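Local structure of SYE1 (Shewanella oneidensis, 4AWT) at residues 168-171 and 177-180; 60-65 and 160-165. The protein binds flavin mononucleotide and, as a member of the Old Yellow Enzyme-like flavin oxidoreductases, probably reduces carbon-carbon double bonds at the expense of NADH or NADPH. The protein carries 1 engineered substitution. All blocks are in the same frame, centred on the assembly; numbering follows the deposited sequence. Where two conformers were deposited one is given.

Contact 1 (168-171 and 177-180); sequences LNAM and GIEL
Met-171 and Ile-178 give the largest shares of the surface buried here, where the C-terminal end of helix 153-172 lies against strand 177-181 in the (beta/alpha)8 barrel. This helix belongs to the crossover that joins strand 96-102 to its parallel neighbour 177-181, and it packs here against the outer side of the barrel strand. No hydrogen bond links the two segments, and the side-chain atoms that touch are carbons. Met-171 reaches the strand through its terminal methyl. With chi2 at -55° and chi3 at 92° the chain is bent twice, and the bends bring CE to the backbone of Gly-177, 3.7 Å from the Gly-177 N. The same methyl also flanks Ile-178, with Met-171 CE 4.2 Å from Ile-178 CG2. Ile-178 therefore meets the helix with its shorter branch. Its chi1 of 68° sets CG1 between the backbone N and the carbonyl carbon and leaves CG2 for the helix, while the longer CG1-CD1 branch leads off; its other neighbours include Leu-101 and Ile-225. Gly-177, fully extended, offers only backbone to Met-171, and backbone hydrogen bonding with Ala-99 ties it to strand 96-102. Two residues further on, Glu-179 hydrogen-bonds to the FMN-binding Gln-100. On the helix side Ala-170 directs its methyl at the strand, and the closest approach of the whole contact is Ala-170 CB to Ile-178 CG2 at 3.5 Å.

Contact 2 (60-65 and 160-165); sequences QISPTA and IADYRQ
Ile-61 lays its terminal methyl on the flat of the Tyr-163 ring, joining the loop that follows strand 53-60 of the (beta/alpha)8 barrel to helix 153-172 on the barrel's outside. Because the CD1 of Ile-61 lies 3.6 Å from the centroid of the Tyr-163 ring and only 5° off the ring normal, this is a centred CH-pi contact and not an edge approach. The torsions account for it: chi1 of 67° and an extended chi2 of 176° carry CD1 outward from the loop, while the CG2 branch of Ile-61 comes to 4.0 Å from CD1 of Tyr-163. Although the CB of Tyr-163 leaves the helix away from the loop, its ring swings back to meet the isoleucine and also touches His-103 and Val-217. With an alanine in place of Tyr-163, the Ile-61 methyl would probably lose the aromatic face it rests on, and a gap would be likely to open between loop and helix.

Asp-162 crosses Ile-61 at about a right angle, its CB lying 3.8 Å from Ile-61 CD1, so the isoleucine methyl is bordered by both helix residues. The carboxylate goes past this apolar patch and divides its work: OD1 accepts from Gln-158 NE2, and OD2 accepts from a water. The polar link between loop and helix runs through water. One water donates to the carbonyl oxygens of both Ile-61 and Asp-162, bridging the two backbones, with its oxygen 2.8 Å from Ile-61 O and from Asp-162 O alike. A second spans the side chains, 2.7 Å from Ser-62 OG and donating to Asp-162 OD2, also at 2.7 Å.

Both contacts draw on helix 153-172: contact 2 uses its earlier part and contact 1 its later part, with centres 11 Å apart on the same side of the chain's centre. Along the chain, contact 2 closes before contact 1 opens; it spans some 94 residues, whereas contact 1 joins near neighbours. One helix is thus packed against the loop after strand 53-60 and against strand 177-181; in the barrel order strand 96-102 lies between those two strands. The contacts also touch: Leu-180 CD1 is 3.3 Å from Tyr-163 CE1. This places Tyr-163 between loop and barrel wall, with its side chain about 11 Å from the FMN.

Contact 1 (168-171 and 177-180)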
# COMPACT_ATOMS: atom_id res chain seq x y z
N LEU A 168 -13.12 7.48 6.49
CA LEU A 168 -14.54 7.34 6.71
C LEU A 168 -15.20 6.70 5.49
O LEU A 168 -16.10 5.85 5.63
CB LEU A 168 -15.18 8.70 7.01
CG LEU A 168 -14.70 9.34 8.30
CD1 LEU A 168 -15.33 10.75 8.37
CD2 LEU A 168 -15.05 8.53 9.50
N ASN A 169 -14.79 7.11 4.29
CA ASN A 169 -15.35 6.54 3.07
C ASN A 169 -15.05 5.03 3.00
O ASN A 169 -15.91 4.26 2.56
CB ASN A 169 -14.76 7.24 1.88
CG ASN A 169 -15.18 8.69 1.75
OD1 ASN A 169 -16.08 9.16 2.46
ND2 ASN A 169 -14.53 9.38 0.84
N ALA A 170 -13.86 4.64 3.41
CA ALA A 170 -13.53 3.21 3.41
C ALA A 170 -14.44 2.44 4.35
O ALA A 170 -14.88 1.34 4.04
CB ALA A 170 -12.08 3.02 3.81
N MET A 171 -14.77 3.02 5.50
CA MET A 171 -15.69 2.36 6.41
C MET A 171 -17.08 2.28 5.78
O MET A 171 -17.76 1.25 5.90
CB MET A 171 -15.73 3.01 7.78
CG MET A 171 -14.41 3.00 8.54
SD MET A 171 -13.66 1.37 8.76
CE MET A 171 -12.60 1.25 7.36
N GLY A 177 -10.73 -1.90 7.67
CA GLY A 177 -9.70 -0.97 8.10
C GLY A 177 -9.09 -0.31 6.90
O GLY A 177 -9.49 -0.55 5.75
N ILE A 178 -8.08 0.53 7.17
CA ILE A 178 -7.31 1.17 6.13
C ILE A 178 -5.83 0.94 6.38
O ILE A 178 -5.41 0.79 7.52
CB ILE A 178 -7.63 2.68 5.99
CG1 ILE A 178 -7.18 3.52 7.18
CG2 ILE A 178 -9.10 2.85 5.71
CD1 ILE A 178 -5.75 4.02 7.17
N GLU A 179 -5.07 0.97 5.30
CA GLU A 179 -3.62 1.00 5.34
C GLU A 179 -3.19 2.32 4.76
O GLU A 179 -3.51 2.67 3.61
CB GLU A 179 -3.00 -0.14 4.52
CG GLU A 179 -1.49 -0.15 4.63
CD GLU A 179 -0.84 -1.26 3.81
OE1 GLU A 179 -0.83 -2.42 4.33
OE2 GLU A 179 -0.37 -0.98 2.70
N LEU A 180 -2.41 3.09 5.53
CA LEU A 180 -1.83 4.32 4.99
C LEU A 180 -0.60 3.98 4.18
O LEU A 180 0.37 3.44 4.70
CB LEU A 180 -1.44 5.22 6.14
CG LEU A 180 -0.75 6.52 5.76
CD1 LEU A 180 -1.66 7.37 4.86
CD2 LEU A 180 -0.31 7.28 7.00

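Contact 2 (60-65 and 160-165)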
# COMPACT_ATOMS: atom_id res chain seq x y z
N GLN A 60 -6.73 6.21 -4.54
CA GLN A 60 -6.41 7.63 -4.34
C GLN A 60 -7.49 8.33 -3.55
O GLN A 60 -8.70 8.14 -3.73
CB GLN A 60 -6.15 8.35 -5.66
CG GLN A 60 -7.30 8.37 -6.66
CD GLN A 60 -7.26 7.24 -7.64
OE1 GLN A 60 -6.57 6.22 -7.43
NE2 GLN A 60 -8.02 7.33 -8.71
N ILE A 61 -7.04 9.23 -2.66
CA ILE A 61 -7.90 9.95 -1.75
C ILE A 61 -8.53 11.20 -2.35
O ILE A 61 -9.39 11.80 -1.72
CB ILE A 61 -7.13 10.31 -0.45
CG1 ILE A 61 -6.02 11.32 -0.72
CG2 ILE A 61 -6.63 9.07 0.23
CD1 ILE A 61 -5.29 11.79 0.52
N SER A 62 -8.11 11.59 -3.54
CA SER A 62 -8.59 12.81 -4.17
C SER A 62 -8.16 12.77 -5.62
O SER A 62 -7.31 11.94 -6.02
CB SER A 62 -7.99 14.04 -3.53
OG SER A 62 -6.62 14.13 -3.89
N PRO A 63 -8.67 13.68 -6.45
CA PRO A 63 -8.22 13.71 -7.84
C PRO A 63 -6.74 13.93 -8.04
O PRO A 63 -6.18 13.46 -9.03
CB PRO A 63 -9.06 14.86 -8.44
CG PRO A 63 -10.31 14.88 -7.60
CD PRO A 63 -9.84 14.54 -6.21
N THR A 64 -6.10 14.70 -7.15
CA THR A 64 -4.70 15.05 -7.32
C THR A 64 -3.74 14.13 -6.57
O THR A 64 -2.55 14.34 -6.58
CB THR A 64 -4.42 16.53 -6.95
OG1 THR A 64 -4.83 16.77 -5.63
CG2 THR A 64 -5.17 17.47 -7.88
N ALA A 65 -4.32 13.05 -6.01
CA ALA A 65 -3.58 12.03 -5.29
C ALA A 65 -3.18 10.83 -6.18
O ALA A 65 -2.47 9.94 -5.71
CB ALA A 65 -4.39 11.55 -4.14
N ILE A 160 -4.46 16.23 4.79
CA ILE A 160 -4.89 15.55 6.02
C ILE A 160 -6.41 15.35 6.01
O ILE A 160 -6.91 14.28 6.32
CB ILE A 160 -4.41 16.29 7.28
CG1 ILE A 160 -2.89 16.21 7.38
CG2 ILE A 160 -5.09 15.78 8.51
CD1 ILE A 160 -2.28 17.16 8.39
N ALA A 161 -7.15 16.41 5.63
CA ALA A 161 -8.60 16.31 5.58
C ALA A 161 -9.04 15.24 4.56
O ALA A 161 -10.01 14.52 4.83
CB ALA A 161 -9.21 17.66 5.22
N ASP A 162 -8.36 15.17 3.45
CA ASP A 162 -8.68 14.19 2.43
C ASP A 162 -8.41 12.76 2.94
O ASP A 162 -9.19 11.85 2.68
CB ASP A 162 -7.92 14.46 1.16
CG ASP A 162 -8.29 15.74 0.43
OD1 ASP A 162 -9.36 16.31 0.72
OD2 ASP A 162 -7.51 16.12 -0.47
N TYR A 163 -7.30 12.57 3.64
CA TYR A 163 -7.05 11.26 4.24
C TYR A 163 -8.11 10.89 5.25
O TYR A 163 -8.60 9.76 5.28
CB TYR A 163 -5.68 11.23 4.91
CG TYR A 163 -4.51 10.88 4.05
CD1 TYR A 163 -4.38 9.62 3.48
CD2 TYR A 163 -3.47 11.79 3.81
CE1 TYR A 163 -3.29 9.29 2.70
CE2 TYR A 163 -2.37 11.46 3.07
CZ TYR A 163 -2.28 10.19 2.49
OH TYR A 163 -1.14 9.90 1.78
N ARG A 164 -8.47 11.85 6.11
CA ARG A 164 -9.44 11.59 7.15
C ARG A 164 -10.77 11.16 6.54
O ARG A 164 -11.39 10.18 6.95
CB ARG A 164 -9.58 12.86 8.02
CG ARG A 164 -10.19 12.58 9.38
CD ARG A 164 -10.48 13.89 10.11
NE ARG A 164 -10.91 13.68 11.46
CZ ARG A 164 -12.08 13.19 11.80
NH1 ARG A 164 -13.01 12.91 10.89
NH2 ARG A 164 -12.37 12.99 13.08
N GLN A 165 -11.21 11.92 5.54
CA GLN A 165 -12.46 11.59 4.90
C GLN A 165 -12.38 10.27 4.15
O GLN A 165 -13.36 9.51 4.13
CB GLN A 165 -12.91 12.73 3.97
CG GLN A 165 -14.29 12.49 3.38
CD GLN A 165 -15.37 12.36 4.42
OE1 GLN A 165 -16.24 11.40 4.39
NE2 GLN A 165 -15.41 13.22 5.37
O HOH W 1 -10.97 11.71 0.55
O HOH W 2 -5.37 14.98 -1.66